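Local coordinates for Lmo0135 protein (Listeria monocytogenes EGD-e, PDB 5ISU), which probably binds peptides outside the membrane as the substrate-binding component of an ABC transporter, at residues Phe135-Pro138 against Ala143-Asn146; Ser303-Glu308 against Ala431-Gly436; Gly403-Ala408 against Lys443-Ile448. All blocks are in the same frame, centred on the assembly; numbering follows the deposited sequence.

Interaction 1 of 3, residues Phe135-Pro138 against Ala143-Asn146; sequences FTLP and AFEN
F135 and L137 lie at the end of strand 132-136 and just past it, both with CB directed at F144 near the start of helix 144-148, and the two backbones stay apart, the closest CA atoms, those of L137 and F144, being 8.9 Å from each other. No hydrogen bond crosses that distance; the F144 side chain bridges it. With CG anti to the backbone N (chi1 -174°), its ring reaches out to the strand and is met there in two different ways. Its far edge, CE2 and CZ, points at the face of the F135 ring in an edge-to-face pair, the centroids 5.4 Å apart and the planes at 73°. The closest approach of the pair is 3.7 Å, from F144 CZ to F135 CD2. L137 comes instead over one face of the F144 ring: its CD2 branch makes a CH-pi contact 4.1 Å from the ring centroid and only 14° off the ring normal. One aromatic ring therefore uses edge and face at once, which would be expected to limit how far it can slide or turn. All three side chains are buried, and Y75 of strand 74-79 adds a second edge-to-face partner to F144, while F118 also touches it. The arrangement is a helix packed through an aromatic residue near its start onto an antiparallel sheet, here the five-stranded sheet of this family 5 solute-binding protein.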
loop_
_atom_site.group_PDB
_atom_site.type_symbol
_atom_site.label_atom_id
_atom_site.label_comp_id
_atom_site.label_asym_id
_atom_site.label_seq_id
_atom_site.Cartn_x
_atom_site.Cartn_y
_atom_site.Cartn_z
ATOM N N PHE A 135 -24.598 9.357 -0.397
ATOM C CA PHE A 135 -24.439 7.934 -0.649
ATOM C C PHE A 135 -25.412 7.204 0.265
ATOM O O PHE A 135 -25.479 7.502 1.458
ATOM C CB PHE A 135 -23.040 7.420 -0.265
ATOM C CG PHE A 135 -21.900 7.981 -1.079
ATOM C CD1 PHE A 135 -21.244 9.128 -0.675
ATOM C CD2 PHE A 135 -21.434 7.307 -2.194
ATOM C CE1 PHE A 135 -20.161 9.625 -1.390
ATOM C CE2 PHE A 135 -20.358 7.794 -2.922
ATOM C CZ PHE A 135 -19.719 8.958 -2.522
ATOM N N THR A 136 -26.139 6.246 -0.289
ATOM C CA THR A 136 -27.087 5.451 0.474
ATOM C C THR A 136 -26.711 3.979 0.317
ATOM O O THR A 136 -26.819 3.417 -0.775
ATOM C CB THR A 136 -28.530 5.713 0.018
ATOM O OG1 THR A 136 -28.573 5.766 -1.413
ATOM C CG2 THR A 136 -29.029 7.048 0.564
ATOM N N LEU A 137 -26.229 3.381 1.408
ATOM C CA LEU A 137 -25.822 1.978 1.415
ATOM C C LEU A 137 -27.012 1.100 1.605
ATOM O O LEU A 137 -27.944 1.504 2.292
ATOM C CB LEU A 137 -24.885 1.681 2.590
ATOM C CG LEU A 137 -23.524 2.341 2.601
ATOM C CD1 LEU A 137 -22.782 1.939 3.862
ATOM C CD2 LEU A 137 -22.744 1.943 1.373
ATOM N N PRO A 138 -26.965 -0.127 1.048
ATOM C CA PRO A 138 -28.065 -1.108 1.214
ATOM C C PRO A 138 -28.088 -1.727 2.626
ATOM O O PRO A 138 -29.151 -1.987 3.176
ATOM C CB PRO A 138 -27.762 -2.165 0.144
ATOM C CG PRO A 138 -26.283 -2.054 -0.105
ATOM C CD PRO A 138 -25.915 -0.617 0.131
ATOM N N ALA A 143 -16.466 0.057 6.851
ATOM C CA ALA A 143 -15.296 0.244 5.967
ATOM C C ALA A 143 -15.561 1.203 4.828
ATOM O O ALA A 143 -14.625 1.628 4.160
ATOM C CB ALA A 143 -14.844 -1.091 5.385
ATOM N N PHE A 144 -16.829 1.531 4.574
ATOM C CA PHE A 144 -17.128 2.444 3.470
ATOM C C PHE A 144 -16.610 3.863 3.751
ATOM O O PHE A 144 -16.354 4.613 2.820
ATOM C CB PHE A 144 -18.604 2.435 3.133
ATOM C CG PHE A 144 -18.939 3.235 1.927
ATOM C CD1 PHE A 144 -18.544 2.793 0.670
ATOM C CD2 PHE A 144 -19.684 4.403 2.031
ATOM C CE1 PHE A 144 -18.864 3.512 -0.468
ATOM C CE2 PHE A 144 -20.010 5.130 0.896
ATOM C CZ PHE A 144 -19.596 4.687 -0.355
ATOM N N GLU A 145 -16.452 4.223 5.026
ATOM C CA GLU A 145 -15.850 5.509 5.364
ATOM C C GLU A 145 -14.438 5.598 4.772
ATOM O O GLU A 145 -14.044 6.643 4.256
ATOM C CB GLU A 145 -15.779 5.719 6.873
ATOM C CG GLU A 145 -15.069 7.019 7.282
ATOM C CD GLU A 145 -15.204 7.366 8.764
ATOM O OE1 GLU A 145 -15.677 6.517 9.573
ATOM O OE2 GLU A 145 -14.834 8.510 9.114
ATOM N N ASN A 146 -13.690 4.498 4.846
ATOM C CA ASN A 146 -12.340 4.441 4.298
ATOM C C ASN A 146 -12.346 4.575 2.768
ATOM O O ASN A 146 -11.476 5.251 2.187
ATOM C CB ASN A 146 -11.672 3.134 4.681
ATOM C CG ASN A 146 -10.254 3.031 4.158
ATOM O OD1 ASN A 146 -9.373 3.789 4.557
ATOM N ND2 ASN A 146 -10.026 2.083 3.266
#

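Interaction 2 of 3, residues Ser303-Glu308 against Ala431-Gly436; sequences SSFLTE and ALWEKG
F305 and W433 point at each other across the gap and meet through the ends of their rings, so that the whole contact between residues 303-308 and 431-436 rests on one aromatic pair. The closest atoms are CZ of F305 and CH2 of W433, 3.5 Å apart. F305 CE1 also lies near the same tryptophan carbon, and F305 CZ is 3.9 Å from CZ2 of W433. The planes are inclined at 61°, and the centroids of the phenyl ring and the six-membered indole ring are 5.8 Å apart. Because neither ring lies over the face of the other, the two touch at their margins and form neither a stack nor a T-shaped pair; they are held by apolar contact, without any hydrogen bond between the segments. The F305 ring is set by an uncommon first torsion: CG stands between the backbone N and the carbonyl carbon (chi1 76°), while L306 CG sits 3.9 Å above one face of the ring, displaced from its centre. The loop carrying F305 is shaped locally by an ST turn, in which the backbone N of L306 donates to S304 OG over 3.0 Å at an angle of 164°. That hydroxyl is bonded to Q453 OE1 as well, tying the turn to helix 442-458. F305 O is hydrogen-bonded to Y400 OH, and Y413 presents another ring to F305. The pair thus joins the loop that follows strand 299-301 to helix 427-438, with helix 442-458 contributing Q453 against F305 and I452 against W433, and strand 462-475 adding I462 beside F305.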
loop_
_atom_site.group_PDB
_atom_site.type_symbol
_atom_site.label_atom_id
_atom_site.label_comp_id
_atom_site.label_asym_id
_atom_site.label_seq_id
_atom_site.Cartn_x
_atom_site.Cartn_y
_atom_site.Cartn_z
ATOM N N SER A 303 4.418 -7.405 15.158
ATOM C CA SER A 303 3.702 -8.202 16.152
ATOM C C SER A 303 2.399 -8.698 15.503
ATOM O O SER A 303 2.268 -9.885 15.157
ATOM C CB SER A 303 3.460 -7.366 17.427
ATOM O OG SER A 303 2.876 -6.103 17.125
ATOM N N SER A 304 1.465 -7.780 15.302
ATOM C CA SER A 304 0.214 -8.090 14.644
ATOM C C SER A 304 0.390 -8.267 13.141
ATOM O O SER A 304 1.359 -7.760 12.563
ATOM C CB SER A 304 -0.763 -6.956 14.852
ATOM O OG SER A 304 -1.935 -7.200 14.104
ATOM N N PHE A 305 -0.564 -8.960 12.503
ATOM C CA PHE A 305 -0.543 -9.123 11.040
ATOM C C PHE A 305 -0.971 -7.800 10.351
ATOM O O PHE A 305 -0.747 -7.600 9.157
ATOM C CB PHE A 305 -1.398 -10.316 10.575
ATOM C CG PHE A 305 -2.862 -10.061 10.601
ATOM C CD1 PHE A 305 -3.483 -9.418 9.537
ATOM C CD2 PHE A 305 -3.635 -10.464 11.674
ATOM C CE1 PHE A 305 -4.854 -9.176 9.549
ATOM C CE2 PHE A 305 -5.003 -10.222 11.689
ATOM C CZ PHE A 305 -5.610 -9.575 10.626
ATOM N N LEU A 306 -1.572 -6.908 11.126
ATOM C CA LEU A 306 -1.953 -5.592 10.681
ATOM C C LEU A 306 -0.817 -4.601 10.925
ATOM O O LEU A 306 -0.112 -4.724 11.928
ATOM C CB LEU A 306 -3.097 -5.098 11.548
ATOM C CG LEU A 306 -4.404 -5.858 11.603
ATOM C CD1 LEU A 306 -5.316 -5.093 12.533
ATOM C CD2 LEU A 306 -5.006 -5.935 10.213
ATOM N N THR A 307 -0.682 -3.607 10.046
ATOM C CA THR A 307 0.283 -2.512 10.234
ATOM C C THR A 307 -0.305 -1.495 11.212
ATOM O O THR A 307 -1.508 -1.520 11.483
ATOM C CB THR A 307 0.671 -1.838 8.899
ATOM O OG1 THR A 307 -0.511 -1.544 8.129
ATOM C CG2 THR A 307 1.588 -2.759 8.105
ATOM N N GLU A 308 0.535 -0.599 11.729
ATOM C CA GLU A 308 0.112 0.377 12.770
ATOM C C GLU A 308 -0.924 1.413 12.386
ATOM O O GLU A 308 -1.591 1.960 13.252
ATOM C CB GLU A 308 1.322 1.105 13.343
ATOM C CG GLU A 308 2.308 0.182 14.053
ATOM C CD GLU A 308 3.403 0.939 14.805
ATOM O OE1 GLU A 308 3.477 2.201 14.720
ATOM O OE2 GLU A 308 4.186 0.262 15.496
ATOM N N ALA A 431 -16.017 -16.353 9.835
ATOM C CA ALA A 431 -17.290 -15.791 10.340
ATOM C C ALA A 431 -17.029 -14.472 11.071
ATOM O O ALA A 431 -17.842 -13.549 10.987
ATOM C CB ALA A 431 -18.020 -16.783 11.255
ATOM N N LEU A 432 -15.897 -14.398 11.783
ATOM C CA LEU A 432 -15.481 -13.161 12.456
ATOM C C LEU A 432 -15.169 -12.058 11.427
ATOM O O LEU A 432 -15.589 -10.911 11.602
ATOM C CB LEU A 432 -14.261 -13.387 13.368
ATOM C CG LEU A 432 -14.519 -14.016 14.744
ATOM C CD1 LEU A 432 -13.215 -14.452 15.397
ATOM C CD2 LEU A 432 -15.291 -13.056 15.652
ATOM N N TRP A 433 -14.429 -12.407 10.370
ATOM C CA TRP A 433 -14.122 -11.442 9.312
ATOM C C TRP A 433 -15.412 -10.830 8.805
ATOM O O TRP A 433 -15.541 -9.611 8.787
ATOM C CB TRP A 433 -13.368 -12.064 8.133
ATOM C CG TRP A 433 -11.868 -12.312 8.328
ATOM C CD1 TRP A 433 -11.241 -13.526 8.463
ATOM C CD2 TRP A 433 -10.823 -11.327 8.355
ATOM N NE1 TRP A 433 -9.889 -13.349 8.567
ATOM C CE2 TRP A 433 -9.604 -12.013 8.506
ATOM C CE3 TRP A 433 -10.800 -9.932 8.247
ATOM C CZ2 TRP A 433 -8.363 -11.343 8.581
ATOM C CZ3 TRP A 433 -9.577 -9.276 8.322
ATOM C CH2 TRP A 433 -8.378 -9.984 8.481
ATOM N N GLU A 434 -16.376 -11.676 8.428
ATOM C CA GLU A 434 -17.668 -11.182 7.913
ATOM C C GLU A 434 -18.474 -10.397 8.943
ATOM O O GLU A 434 -19.100 -9.401 8.608
ATOM C CB GLU A 434 -18.495 -12.301 7.286
ATOM C CG GLU A 434 -17.875 -12.793 5.979
ATOM C CD GLU A 434 -18.850 -13.573 5.103
ATOM O OE1 GLU A 434 -19.854 -14.113 5.631
ATOM O OE2 GLU A 434 -18.610 -13.643 3.873
ATOM N N LYS A 435 -18.405 -10.827 10.193
ATOM C CA LYS A 435 -19.077 -10.138 11.283
ATOM C C LYS A 435 -18.478 -8.731 11.469
ATOM O O LYS A 435 -19.201 -7.775 11.693
ATOM C CB LYS A 435 -18.947 -10.962 12.569
ATOM C CG LYS A 435 -19.722 -10.469 13.789
ATOM C CD LYS A 435 -19.398 -11.379 14.980
ATOM C CE LYS A 435 -19.902 -10.855 16.322
ATOM N NZ LYS A 435 -21.380 -10.848 16.430
ATOM N N GLY A 436 -17.161 -8.608 11.345
ATOM C CA GLY A 436 -16.497 -7.319 11.512
ATOM C C GLY A 436 -16.888 -6.317 10.446
ATOM O O GLY A 436 -16.996 -5.118 10.716
#

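Interaction 3 of 3, residues Gly403-Ala408 against Lys443-Ile448; sequences GNDPDA and KERQEI
An Asx turn at the head of the 3-10 segment starting at P406 presents the carboxylate of D405 to R445, giving a buried salt bridge between this loop and helix 442-458. The arginine grips the aspartate end-on with two nitrogens. NH1 donates to D405 OD2 over 2.8 Å, nearly straight at 165° and close to the guanidinium plane; NH2 donates to D405 OD1 over 3.0 Å, more bent at 146° and tilted from that plane. A further bond from NH2 to OD2 is weak. The flat groups are not coplanar, their planes standing 32° apart. An extended chain carries the guanidinium from the helix to the loop: CG of R445 is anti to the backbone N, and the chain stays stretched from there as far as NE. On the aspartate side, OD1 has two donors. Its syn lone pair takes R445 NH2, while its anti lone pair takes the backbone N of D407 at 2.7 Å, the bond that makes the Asx turn. The carboxylate is thereby fixed by the backbone N of D407 as well as by the arginine, and the facing positive charge would be expected to favour its ionised form. D407 adds a looser packing contact through CB, 4.1 Å from R445 NH2; its carboxylate turns to K410, with which it forms a salt bridge. The remaining guanidinium bonds extend the arrangement: R445 NE donates to G436 O near the end of helix 427-438, and NH2 also bonds Y449 OH one turn along helix 442-458, while N146 of helix 144-148 and the neighbouring A143 pack against D405.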
loop_
_atom_site.group_PDB
_atom_site.type_symbol
_atom_site.label_atom_id
_atom_site.label_comp_id
_atom_site.label_asym_id
_atom_site.label_seq_id
_atom_site.Cartn_x
_atom_site.Cartn_y
_atom_site.Cartn_z
ATOM N N GLY A 403 -3.745 -0.483 3.739
ATOM C CA GLY A 403 -4.742 0.552 4.028
ATOM C C GLY A 403 -5.134 0.633 5.509
ATOM O O GLY A 403 -4.657 -0.159 6.348
ATOM N N ASN A 404 -6.037 1.581 5.787
ATOM C CA ASN A 404 -6.457 1.959 7.136
ATOM C C ASN A 404 -7.590 1.166 7.802
ATOM O O ASN A 404 -7.827 1.369 8.993
ATOM C CB ASN A 404 -6.816 3.470 7.154
ATOM C CG ASN A 404 -5.627 4.365 6.819
ATOM O OD1 ASN A 404 -4.464 3.945 6.886
ATOM N ND2 ASN A 404 -5.916 5.613 6.458
ATOM N N ASP A 405 -8.309 0.331 7.046
ATOM C CA ASP A 405 -9.395 -0.468 7.601
ATOM C C ASP A 405 -9.023 -1.943 7.486
ATOM O O ASP A 405 -8.661 -2.409 6.401
ATOM C CB ASP A 405 -10.750 -0.172 6.934
ATOM C CG ASP A 405 -11.937 -0.879 7.662
ATOM O OD1 ASP A 405 -12.042 -2.143 7.602
ATOM O OD2 ASP A 405 -12.775 -0.168 8.286
ATOM N N PRO A 406 -9.141 -2.692 8.605
ATOM C CA PRO A 406 -8.758 -4.106 8.588
ATOM C C PRO A 406 -9.587 -4.990 7.651
ATOM O O PRO A 406 -9.151 -6.076 7.311
ATOM C CB PRO A 406 -8.926 -4.530 10.053
ATOM C CG PRO A 406 -9.960 -3.593 10.599
ATOM C CD PRO A 406 -9.725 -2.295 9.910
ATOM N N ASP A 407 -10.752 -4.535 7.218
ATOM C CA ASP A 407 -11.583 -5.350 6.299
ATOM C C ASP A 407 -10.860 -5.631 4.969
ATOM O O ASP A 407 -11.070 -6.673 4.354
ATOM C CB ASP A 407 -12.903 -4.659 6.006
ATOM C CG ASP A 407 -13.842 -5.515 5.153
ATOM O OD1 ASP A 407 -14.249 -6.612 5.603
ATOM O OD2 ASP A 407 -14.208 -5.070 4.043
ATOM N N ALA A 408 -9.987 -4.722 4.538
ATOM C CA ALA A 408 -9.259 -4.932 3.283
ATOM C C ALA A 408 -8.313 -6.153 3.339
ATOM O O ALA A 408 -7.953 -6.707 2.298
ATOM C CB ALA A 408 -8.486 -3.663 2.883
ATOM N N LYS A 443 -16.578 -0.008 19.654
ATOM C CA LYS A 443 -16.021 -0.945 20.643
ATOM C C LYS A 443 -16.303 -2.421 20.314
ATOM O O LYS A 443 -15.412 -3.259 20.477
ATOM C CB LYS A 443 -16.432 -0.591 22.084
ATOM C CG LYS A 443 -17.916 -0.360 22.320
ATOM C CD LYS A 443 -18.183 0.073 23.761
ATOM C CE LYS A 443 -19.516 0.808 23.892
ATOM N NZ LYS A 443 -20.681 0.031 23.391
ATOM N N GLU A 444 -17.504 -2.739 19.830
ATOM C CA GLU A 444 -17.809 -4.128 19.425
ATOM C C GLU A 444 -16.979 -4.538 18.193
ATOM O O GLU A 444 -16.615 -5.701 18.026
ATOM C CB GLU A 444 -19.288 -4.312 19.104
ATOM C CG GLU A 444 -20.227 -4.190 20.299
ATOM C CD GLU A 444 -21.694 -4.422 19.923
ATOM O OE1 GLU A 444 -22.000 -4.534 18.706
ATOM O OE2 GLU A 444 -22.546 -4.491 20.843
ATOM N N ARG A 445 -16.672 -3.566 17.341
ATOM C CA ARG A 445 -15.912 -3.830 16.147
ATOM C C ARG A 445 -14.428 -3.987 16.556
ATOM O O ARG A 445 -13.707 -4.816 15.996
ATOM C CB ARG A 445 -16.141 -2.715 15.112
ATOM C CG ARG A 445 -15.819 -3.161 13.706
ATOM C CD ARG A 445 -15.789 -2.066 12.649
ATOM N NE ARG A 445 -15.405 -2.712 11.388
ATOM C CZ ARG A 445 -14.750 -2.143 10.378
ATOM N NH1 ARG A 445 -14.346 -0.872 10.439
ATOM N NH2 ARG A 445 -14.457 -2.884 9.310
ATOM N N GLN A 446 -13.993 -3.222 17.562
ATOM C CA GLN A 446 -12.625 -3.342 18.067
ATOM C C GLN A 446 -12.385 -4.760 18.605
ATOM O O GLN A 446 -11.382 -5.382 18.263
ATOM C CB GLN A 446 -12.313 -2.299 19.161
ATOM C CG GLN A 446 -10.851 -2.313 19.631
ATOM C CD GLN A 446 -10.545 -1.299 20.735
ATOM O OE1 GLN A 446 -9.753 -1.574 21.645
ATOM N NE2 GLN A 446 -11.189 -0.142 20.682
ATOM N N GLU A 447 -13.313 -5.267 19.413
ATOM C CA GLU A 447 -13.191 -6.620 19.983
ATOM C C GLU A 447 -13.077 -7.718 18.922
ATOM O O GLU A 447 -12.319 -8.660 19.095
ATOM C CB GLU A 447 -14.351 -6.937 20.943
ATOM C CG GLU A 447 -14.312 -6.119 22.222
ATOM C CD GLU A 447 -15.402 -6.476 23.230
ATOM O OE1 GLU A 447 -16.261 -7.354 22.961
ATOM O OE2 GLU A 447 -15.395 -5.866 24.321
ATOM N N ILE A 448 -13.805 -7.569 17.817
ATOM C CA ILE A 448 -13.778 -8.554 16.733
ATOM C C ILE A 448 -12.406 -8.603 16.057
ATOM O O ILE A 448 -11.842 -9.686 15.875
ATOM C CB ILE A 448 -14.889 -8.285 15.684
ATOM C CG1 ILE A 448 -16.258 -8.514 16.325
ATOM C CG2 ILE A 448 -14.735 -9.217 14.479
ATOM C CD1 ILE A 448 -17.422 -7.947 15.539
#

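In the fold
Along the chain, interaction 1 is complete before the others begin, whereas the segments of interactions 2 and 3 alternate. The latter two are centred about 6 Å apart, share the successive helices 427-438 and 442-458, and are also linked by packing of W433 on P406. Interaction 1, on the five-stranded antiparallel sheet, is centred about 15 Å from interaction 3 and 19 Å from interaction 2. It touches interaction 3 where A143 and N146 meet the 403-408 loop. Interaction 3 is therefore the middle piece, connecting the sheet-bound helix 144-148 with the helix pair, an arrangement consistent with two parts of a family 5 solute-binding protein coming together here.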